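PDB 6LKI: sensor protein kinase HptS from Staphylococcus aureus, which probably acts as the sensor histidine kinase of a two-component system for hexose phosphate, autophosphorylating a histidine and passing the phosphate to its response regulator. Local coordinates for residues B[30-35]-B[90-95]; B[62-67]-B[98-103]. One frame throughout, in Å; residues are numbered along the deposited sequence.

Contact 1. Residues B[30-35]-B[90-95]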
ATOM      1  N   SER B  30     -10.157 -25.244   4.442  1.00 41.13           N
ATOM      2  CA  SER B  30     -11.024 -25.008   3.292  1.00 43.77           C
ATOM      3  C   SER B  30     -10.463 -23.912   2.394  1.00 41.28           C
ATOM      4  O   SER B  30     -10.554 -24.005   1.163  1.00 38.18           O
ATOM      5  CB  SER B  30     -12.435 -24.652   3.761  1.00 43.93           C
ATOM      6  OG  SER B  30     -12.442 -23.428   4.475  1.00 49.58           O
ATOM      7  N   PHE B  31      -9.877 -22.872   2.988  1.00 41.12           N
ATOM      8  CA  PHE B  31      -9.324 -21.779   2.193  1.00 40.08           C
ATOM      9  C   PHE B  31      -8.151 -22.250   1.343  1.00 40.94           C
ATOM     10  O   PHE B  31      -7.984 -21.799   0.204  1.00 37.29           O
ATOM     11  CB  PHE B  31      -8.902 -20.628   3.104  1.00 40.10           C
ATOM     12  CG  PHE B  31     -10.053 -19.832   3.648  1.00 39.98           C
ATOM     13  CD1 PHE B  31     -11.303 -19.899   3.053  1.00 40.21           C
ATOM     14  CD2 PHE B  31      -9.885 -19.013   4.752  1.00 43.65           C
ATOM     15  CE1 PHE B  31     -12.364 -19.166   3.552  1.00 44.75           C
ATOM     16  CE2 PHE B  31     -10.943 -18.277   5.255  1.00 39.84           C
ATOM     17  CZ  PHE B  31     -12.182 -18.354   4.653  1.00 43.99           C
ATOM     18  N   GLN B  32      -7.330 -23.160   1.874  1.00 39.27           N
ATOM     19  CA  GLN B  32      -6.206 -23.690   1.110  1.00 41.41           C
ATOM     20  C   GLN B  32      -6.650 -24.486  -0.109  1.00 43.25           C
ATOM     21  O   GLN B  32      -5.820 -24.761  -0.984  1.00 44.40           O
ATOM     22  CB  GLN B  32      -5.327 -24.561   2.012  1.00 45.43           C
ATOM     23  CG  GLN B  32      -4.736 -23.815   3.197  1.00 46.70           C
ATOM     24  CD  GLN B  32      -3.828 -24.684   4.042  1.00 55.19           C
ATOM     25  OE1 GLN B  32      -2.858 -25.258   3.545  1.00 58.31           O
ATOM     26  NE2 GLN B  32      -4.138 -24.787   5.329  1.00 52.58           N
ATOM     27  N   GLU B  33      -7.926 -24.859  -0.190  1.00 39.60           N
ATOM     28  CA  GLU B  33      -8.478 -25.556  -1.342  1.00 45.13           C
ATOM     29  C   GLU B  33      -9.145 -24.619  -2.340  1.00 45.41           C
ATOM     30  O   GLU B  33      -9.572 -25.075  -3.405  1.00 47.45           O
ATOM     31  CB  GLU B  33      -9.490 -26.612  -0.882  1.00 47.74           C
ATOM     32  CG  GLU B  33      -8.880 -27.782  -0.129  1.00 52.61           C
ATOM     33  CD  GLU B  33      -7.968 -28.620  -1.002  1.00 61.74           C
ATOM     34  OE1 GLU B  33      -6.824 -28.896  -0.580  1.00 64.91           O
ATOM     35  OE2 GLU B  33      -8.395 -29.002  -2.112  1.00 68.38           O
ATOM     36  N   LEU B  34      -9.242 -23.331  -2.028  1.00 40.95           N
ATOM     37  CA  LEU B  34      -9.994 -22.382  -2.840  1.00 39.62           C
ATOM     38  C   LEU B  34      -9.035 -21.530  -3.661  1.00 41.51           C
ATOM     39  O   LEU B  34      -8.175 -20.840  -3.103  1.00 40.38           O
ATOM     40  CB  LEU B  34     -10.881 -21.503  -1.959  1.00 39.82           C
ATOM     41  CG  LEU B  34     -12.016 -22.240  -1.243  1.00 40.01           C
ATOM     42  CD1 LEU B  34     -12.753 -21.315  -0.286  1.00 39.52           C
ATOM     43  CD2 LEU B  34     -12.977 -22.849  -2.252  1.00 39.17           C
ATOM     44  N   ASP B  35      -9.190 -21.581  -4.983  1.00 39.67           N
ATOM     45  CA  ASP B  35      -8.397 -20.791  -5.918  1.00 39.68           C
ATOM     46  C   ASP B  35      -9.194 -19.538  -6.266  1.00 38.32           C
ATOM     47  O   ASP B  35     -10.188 -19.609  -6.996  1.00 38.95           O
ATOM     48  CB  ASP B  35      -8.069 -21.614  -7.164  1.00 42.34           C
ATOM     49  CG  ASP B  35      -7.199 -20.865  -8.166  1.00 44.29           C
ATOM     50  OD1 ASP B  35      -6.955 -19.653  -7.991  1.00 43.18           O
ATOM     51  OD2 ASP B  35      -6.755 -21.503  -9.144  1.00 50.51           O
ATOM     52  N   GLN B  90      -3.719 -13.057   7.938  1.00 31.52           N
ATOM     53  CA  GLN B  90      -2.965 -13.437   6.749  1.00 29.62           C
ATOM     54  C   GLN B  90      -3.353 -14.871   6.407  1.00 31.97           C
ATOM     55  O   GLN B  90      -3.043 -15.800   7.160  1.00 30.72           O
ATOM     56  CB  GLN B  90      -1.461 -13.302   6.984  1.00 30.63           C
ATOM     57  CG  GLN B  90      -0.610 -13.566   5.752  1.00 29.24           C
ATOM     58  CD  GLN B  90       0.802 -13.019   5.884  1.00 34.83           C
ATOM     59  OE1 GLN B  90       1.065 -12.128   6.692  1.00 29.92           O
ATOM     60  NE2 GLN B  90       1.718 -13.551   5.082  1.00 32.05           N
ATOM     61  N   LEU B  91      -4.037 -15.050   5.280  1.00 29.23           N
ATOM     62  CA  LEU B  91      -4.661 -16.320   4.936  1.00 32.27           C
ATOM     63  C   LEU B  91      -4.015 -16.914   3.693  1.00 32.71           C
ATOM     64  O   LEU B  91      -3.775 -16.209   2.708  1.00 32.32           O
ATOM     65  CB  LEU B  91      -6.166 -16.144   4.699  1.00 30.08           C
ATOM     66  CG  LEU B  91      -6.956 -15.479   5.828  1.00 32.95           C
ATOM     67  CD1 LEU B  91      -8.396 -15.241   5.398  1.00 31.19           C
ATOM     68  CD2 LEU B  91      -6.902 -16.326   7.090  1.00 32.92           C
ATOM     69  N   LYS B  92      -3.747 -18.216   3.742  1.00 36.65           N
ATOM     70  CA  LYS B  92      -3.191 -18.937   2.603  1.00 36.81           C
ATOM     71  C   LYS B  92      -4.334 -19.584   1.829  1.00 39.12           C
ATOM     72  O   LYS B  92      -5.007 -20.487   2.337  1.00 38.63           O
ATOM     73  CB  LYS B  92      -2.181 -19.988   3.059  1.00 41.49           C
ATOM     74  CG  LYS B  92      -1.682 -20.878   1.928  1.00 47.30           C
ATOM     75  CD  LYS B  92      -0.834 -22.030   2.442  1.00 53.89           C
ATOM     76  CE  LYS B  92      -0.342 -22.904   1.295  1.00 53.62           C
ATOM     77  NZ  LYS B  92      -1.470 -23.446   0.482  1.00 58.01           N
ATOM     78  N   PHE B  93      -4.558 -19.117   0.606  1.00 38.21           N
ATOM     79  CA  PHE B  93      -5.486 -19.754  -0.310  1.00 35.46           C
ATOM     80  C   PHE B  93      -4.711 -20.667  -1.257  1.00 42.18           C
ATOM     81  O   PHE B  93      -3.487 -20.793  -1.178  1.00 40.02           O
ATOM     82  CB  PHE B  93      -6.300 -18.704  -1.070  1.00 36.76           C
ATOM     83  CG  PHE B  93      -7.464 -18.160  -0.289  1.00 37.17           C
ATOM     84  CD1 PHE B  93      -7.271 -17.202   0.693  1.00 35.63           C
ATOM     85  CD2 PHE B  93      -8.751 -18.611  -0.535  1.00 33.30           C
ATOM     86  CE1 PHE B  93      -8.340 -16.701   1.414  1.00 35.34           C
ATOM     87  CE2 PHE B  93      -9.825 -18.115   0.183  1.00 34.25           C
ATOM     88  CZ  PHE B  93      -9.620 -17.159   1.158  1.00 34.14           C
ATOM     89  N   LYS B  94      -5.441 -21.316  -2.167  1.00 40.66           N
ATOM     90  CA  LYS B  94      -4.814 -22.285  -3.060  1.00 42.14           C
ATOM     91  C   LYS B  94      -3.832 -21.625  -4.020  1.00 45.32           C
ATOM     92  O   LYS B  94      -2.817 -22.233  -4.380  1.00 46.12           O
ATOM     93  CB  LYS B  94      -5.889 -23.041  -3.839  1.00 44.25           C
ATOM     94  CG  LYS B  94      -5.380 -24.230  -4.634  1.00 46.05           C
ATOM     95  CD  LYS B  94      -6.517 -24.873  -5.413  1.00 56.86           C
ATOM     96  CE  LYS B  94      -6.044 -26.088  -6.190  1.00 64.73           C
ATOM     97  NZ  LYS B  94      -5.566 -27.173  -5.293  1.00 67.53           N
ATOM     98  N   ASN B  95      -4.103 -20.389  -4.435  1.00 41.89           N
ATOM     99  CA  ASN B  95      -3.308 -19.726  -5.460  1.00 41.73           C
ATOM    100  C   ASN B  95      -2.310 -18.718  -4.909  1.00 42.83           C
ATOM    101  O   ASN B  95      -1.251 -18.524  -5.514  1.00 46.20           O
ATOM    102  CB  ASN B  95      -4.225 -19.011  -6.457  1.00 40.93           C
ATOM    103  CG  ASN B  95      -5.109 -17.977  -5.791  1.00 40.53           C
ATOM    104  OD1 ASN B  95      -5.748 -18.252  -4.776  1.00 39.08           O
ATOM    105  ND2 ASN B  95      -5.142 -16.774  -6.356  1.00 37.59           N
TER

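Contact 2. Residues B[62-67]-B[98-103]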
ATOM      1  N   TYR B  62     -15.812  -6.438   5.289  1.00 25.37           N
ATOM      2  CA  TYR B  62     -14.578  -7.174   5.069  1.00 25.55           C
ATOM      3  C   TYR B  62     -13.863  -6.651   3.831  1.00 29.43           C
ATOM      4  O   TYR B  62     -14.490  -6.201   2.867  1.00 29.50           O
ATOM      5  CB  TYR B  62     -14.838  -8.678   4.931  1.00 26.10           C
ATOM      6  CG  TYR B  62     -15.804  -9.071   3.828  1.00 29.51           C
ATOM      7  CD1 TYR B  62     -15.384  -9.171   2.506  1.00 28.41           C
ATOM      8  CD2 TYR B  62     -17.128  -9.369   4.117  1.00 26.79           C
ATOM      9  CE1 TYR B  62     -16.265  -9.536   1.500  1.00 25.78           C
ATOM     10  CE2 TYR B  62     -18.014  -9.738   3.121  1.00 27.96           C
ATOM     11  CZ  TYR B  62     -17.578  -9.820   1.815  1.00 27.25           C
ATOM     12  OH  TYR B  62     -18.460 -10.185   0.823  1.00 29.77           O
ATOM     13  N   GLU B  63     -12.536  -6.701   3.879  1.00 25.13           N
ATOM     14  CA  GLU B  63     -11.680  -6.427   2.729  1.00 28.56           C
ATOM     15  C   GLU B  63     -10.729  -7.607   2.589  1.00 28.77           C
ATOM     16  O   GLU B  63      -9.889  -7.838   3.465  1.00 30.62           O
ATOM     17  CB  GLU B  63     -10.913  -5.113   2.897  1.00 29.83           C
ATOM     18  CG  GLU B  63     -11.777  -3.865   2.770  1.00 31.38           C
ATOM     19  CD  GLU B  63     -10.955  -2.590   2.672  1.00 34.06           C
ATOM     20  OE1 GLU B  63      -9.725  -2.655   2.872  1.00 37.40           O
ATOM     21  OE2 GLU B  63     -11.541  -1.522   2.394  1.00 32.39           O
ATOM     22  N   LEU B  64     -10.881  -8.370   1.511  1.00 26.76           N
ATOM     23  CA  LEU B  64     -10.014  -9.504   1.208  1.00 29.49           C
ATOM     24  C   LEU B  64      -9.100  -9.080   0.067  1.00 29.76           C
ATOM     25  O   LEU B  64      -9.545  -8.956  -1.080  1.00 27.78           O
ATOM     26  CB  LEU B  64     -10.832 -10.740   0.840  1.00 28.88           C
ATOM     27  CG  LEU B  64     -10.066 -12.057   0.706  1.00 29.62           C
ATOM     28  CD1 LEU B  64      -9.360 -12.413   2.007  1.00 27.77           C
ATOM     29  CD2 LEU B  64     -11.004 -13.176   0.273  1.00 30.32           C
ATOM     30  N   SER B  65      -7.828  -8.853   0.380  1.00 25.52           N
ATOM     31  CA  SER B  65      -6.886  -8.243  -0.549  1.00 29.19           C
ATOM     32  C   SER B  65      -5.826  -9.251  -0.967  1.00 32.12           C
ATOM     33  O   SER B  65      -5.200  -9.894  -0.117  1.00 32.16           O
ATOM     34  CB  SER B  65      -6.224  -7.014   0.076  1.00 31.29           C
ATOM     35  OG  SER B  65      -7.198  -6.073   0.494  1.00 34.22           O
ATOM     36  N   GLY B  66      -5.624  -9.376  -2.276  1.00 31.89           N
ATOM     37  CA  GLY B  66      -4.567 -10.194  -2.817  1.00 33.22           C
ATOM     38  C   GLY B  66      -3.888  -9.493  -3.974  1.00 33.71           C
ATOM     39  O   GLY B  66      -4.202  -8.345  -4.298  1.00 37.41           O
ATOM     40  N   PRO B  67      -2.935 -10.174  -4.619  1.00 34.62           N
ATOM     41  CA  PRO B  67      -2.234  -9.562  -5.758  1.00 36.70           C
ATOM     42  C   PRO B  67      -3.183  -9.129  -6.864  1.00 36.67           C
ATOM     43  O   PRO B  67      -3.763  -9.968  -7.563  1.00 37.10           O
ATOM     44  CB  PRO B  67      -1.283 -10.674  -6.230  1.00 43.28           C
ATOM     45  CG  PRO B  67      -1.799 -11.939  -5.599  1.00 42.78           C
ATOM     46  CD  PRO B  67      -2.426 -11.519  -4.310  1.00 38.40           C
ATOM     47  N   TYR B  98      -3.723 -14.039   0.864  1.00 34.80           N
ATOM     48  CA  TYR B  98      -4.632 -12.905   0.905  1.00 31.52           C
ATOM     49  C   TYR B  98      -4.716 -12.363   2.325  1.00 34.56           C
ATOM     50  O   TYR B  98      -4.642 -13.117   3.300  1.00 33.68           O
ATOM     51  CB  TYR B  98      -6.033 -13.296   0.412  1.00 30.85           C
ATOM     52  CG  TYR B  98      -6.099 -13.607  -1.068  1.00 32.99           C
ATOM     53  CD1 TYR B  98      -5.575 -14.791  -1.575  1.00 31.13           C
ATOM     54  CD2 TYR B  98      -6.691 -12.720  -1.956  1.00 32.95           C
ATOM     55  CE1 TYR B  98      -5.634 -15.077  -2.925  1.00 34.20           C
ATOM     56  CE2 TYR B  98      -6.754 -12.996  -3.309  1.00 33.62           C
ATOM     57  CZ  TYR B  98      -6.224 -14.176  -3.788  1.00 35.23           C
ATOM     58  OH  TYR B  98      -6.288 -14.454  -5.133  1.00 36.71           O
ATOM     59  N   MET B  99      -4.861 -11.046   2.433  1.00 31.09           N
ATOM     60  CA  MET B  99      -5.045 -10.381   3.715  1.00 27.60           C
ATOM     61  C   MET B  99      -6.527 -10.102   3.920  1.00 31.25           C
ATOM     62  O   MET B  99      -7.181  -9.530   3.043  1.00 31.87           O
ATOM     63  CB  MET B  99      -4.247  -9.077   3.781  1.00 30.00           C
ATOM     64  CG  MET B  99      -2.735  -9.252   3.700  1.00 29.57           C
ATOM     65  SD  MET B  99      -2.067 -10.295   5.014  1.00 30.48           S
ATOM     66  CE  MET B  99      -2.608  -9.402   6.468  1.00 28.37           C
ATOM     67  N   LEU B 100      -7.051 -10.510   5.072  1.00 30.37           N
ATOM     68  CA  LEU B 100      -8.446 -10.285   5.425  1.00 30.27           C
ATOM     69  C   LEU B 100      -8.510  -9.284   6.570  1.00 30.65           C
ATOM     70  O   LEU B 100      -8.013  -9.558   7.667  1.00 30.33           O
ATOM     71  CB  LEU B 100      -9.138 -11.593   5.816  1.00 27.81           C
ATOM     72  CG  LEU B 100     -10.567 -11.447   6.346  1.00 26.32           C
ATOM     73  CD1 LEU B 100     -11.478 -10.843   5.282  1.00 29.14           C
ATOM     74  CD2 LEU B 100     -11.114 -12.787   6.830  1.00 26.12           C
ATOM     75  N   LYS B 101      -9.120  -8.151   6.313  1.00 27.61           N
ATOM     76  CA  LYS B 101      -9.389  -7.191   7.327  1.00 29.83           C
ATOM     77  C   LYS B 101     -10.872  -7.004   7.516  1.00 30.24           C
ATOM     78  O   LYS B 101     -11.566  -6.922   6.585  1.00 30.74           O
ATOM     79  CB  LYS B 101      -8.778  -5.883   6.953  1.00 27.98           C
ATOM     80  CG  LYS B 101      -7.332  -5.976   6.647  1.00 34.62           C
ATOM     81  CD  LYS B 101      -6.708  -4.632   6.836  1.00 38.56           C
ATOM     82  CE  LYS B 101      -5.653  -4.380   5.812  1.00 53.71           C
ATOM     83  NZ  LYS B 101      -4.448  -5.221   5.998  1.00 58.17           N
ATOM     84  N   ILE B 102     -11.308  -6.906   8.760  1.00 29.38           N
ATOM     85  CA  ILE B 102     -12.715  -6.717   9.096  1.00 28.08           C
ATOM     86  C   ILE B 102     -12.849  -5.409   9.862  1.00 29.17           C
ATOM     87  O   ILE B 102     -12.162  -5.201  10.870  1.00 29.14           O
ATOM     88  CB  ILE B 102     -13.270  -7.896   9.914  1.00 30.88           C
ATOM     89  CG1 ILE B 102     -13.215  -9.183   9.086  1.00 31.16           C
ATOM     90  CG2 ILE B 102     -14.693  -7.611  10.366  1.00 30.73           C
ATOM     91  CD1 ILE B 102     -13.720 -10.405   9.816  1.00 32.31           C
ATOM     92  N   TYR B 103     -13.722  -4.531   9.379  1.00 29.07           N
ATOM     93  CA  TYR B 103     -13.939  -3.217   9.965  1.00 31.16           C
ATOM     94  C   TYR B 103     -15.328  -3.146  10.579  1.00 31.56           C
ATOM     95  O   TYR B 103     -16.286  -3.707  10.037  1.00 30.49           O
ATOM     96  CB  TYR B 103     -13.787  -2.111   8.915  1.00 31.66           C
ATOM     97  CG  TYR B 103     -12.414  -2.036   8.289  1.00 28.48           C
ATOM     98  CD1 TYR B 103     -12.084  -2.826   7.196  1.00 30.67           C
ATOM     99  CD2 TYR B 103     -11.449  -1.175   8.792  1.00 35.49           C
ATOM    100  CE1 TYR B 103     -10.828  -2.760   6.621  1.00 34.10           C
ATOM    101  CE2 TYR B 103     -10.191  -1.101   8.223  1.00 34.05           C
ATOM    102  CZ  TYR B 103      -9.887  -1.896   7.139  1.00 34.51           C
ATOM    103  OH  TYR B 103      -8.636  -1.828   6.571  1.00 37.98           O
TER

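Contact 1. Residues B[30-35]-B[90-95]
F31, in the last part of the long helix 2-31, lays its ring against that of F93, just beyond strand 84-92, in an offset stack. The helix leads into a type I beta turn from F31 to L34, so that the contact joins this part of the chain to the hairpin between strands 84-92 and 97-106, in a fold consistent with a Cache-type sensor domain. The ring centroids are 4.7 Å apart and the planes 22° from parallel. Because CG of F31 stands anti to its carbonyl carbon (chi1 -75°), the ring lies beside that of F93, both side chains pointing the same way; its CB hangs over the centre of the F93 face, 4.0 Å from the centroid. CD1 of L91 adds an oblique contact to F31 CE2. Flat rings and a branched aliphatic group suit a place that F23 and I24 of the helix help to bury.

At the edge of the F93 ring, in its plane, lies the carbonyl of L34. That oxygen also accepts the one hydrogen bond between the segments, from K94 N to L34 O at 2.9 Å, with the donor well above the carbonyl plane. On the outer side, the long chain of K94 can run along polar backbone while its amine reaches outward: CB sits 3.3 Å from Q32 O, and CD passes E33 O. D35 and N95 cross at about a right angle, yet their polar ends serve other partners. D35 OD1 bonds T37 OG1, whereas N95 uses OD1 for L36 N and ND2 for Y98 OH. The carbonyl of F31, which closes the turn by accepting L34 N, also receives the CA-H of F93, with F93 CA 3.3 Å from F31 O.

Contact 2. Residues B[62-67]-B[98-103]
E63 and K101 form a hydrogen-bonded antiparallel pair, and S65 and M99 form the next, giving four backbone bonds that tie strand 59-66 to strand 97-106. E63 N reaches K101 O at 2.9 Å, nearly in line with the carbonyl, and K101 N returns to E63 O at 3.0 Å. For the second pair, S65 N to M99 O and M99 N to S65 O are both 2.8 Å, each donor lying in the carbonyl plane. All four of these acceptors also take a CA-H from a neighbouring residue of the facing strand, as where Y98 CA lies 3.2 Å from S65 O.

The residues of the non-hydrogen-bonded pairs turn their peptide groups outward: L64 bonds I71, L100 bonds H89, and Y62 gives N to N73 OD1 and O to T72 OG1. On the face of Y62, L64 and L100 the packing is apolar, with L64 CD1 3.9 Å from L100 CB and L100 CD1 against Y62 CB. Having no side chain, G66 lets the Y98 ring come close, CD2 lying 3.4 Å from its CA. The phenol OH of Y98 is also held by Q69 OE1. On the other face K101 suits an interface, since its NZ reaches outside the two strands to make a salt bridge with an acidic side chain of another protein chain.

Within the four-stranded sheet these are the two central strands, flanked by 69-72 beside 59-66 and by 84-92 beside 97-106, while helix 39-55 packs on the apolar face, where it meets Y62 and L64.

Contact 1 lies at the periphery and is only partly buried, whereas contact 2 is a buried contact between the two middle strands of the sheet. They share the hairpin of strands 84-92 and 97-106: L91 N probably bonds Y98 O, and the rings of F93 and Y98 meet edge-to-face, carrying the aromatic cluster from one contact to the other. Their chemistry follows their place. Strand pairing in 62-67/98-103 rests on regular backbone bonds, while 30-35/90-95, where helix meets loop, relies mainly on ring stacking and a single backbone bond. Helix 39-55 touches both, through L34 and F93 in one and Y62 and L64 in the other.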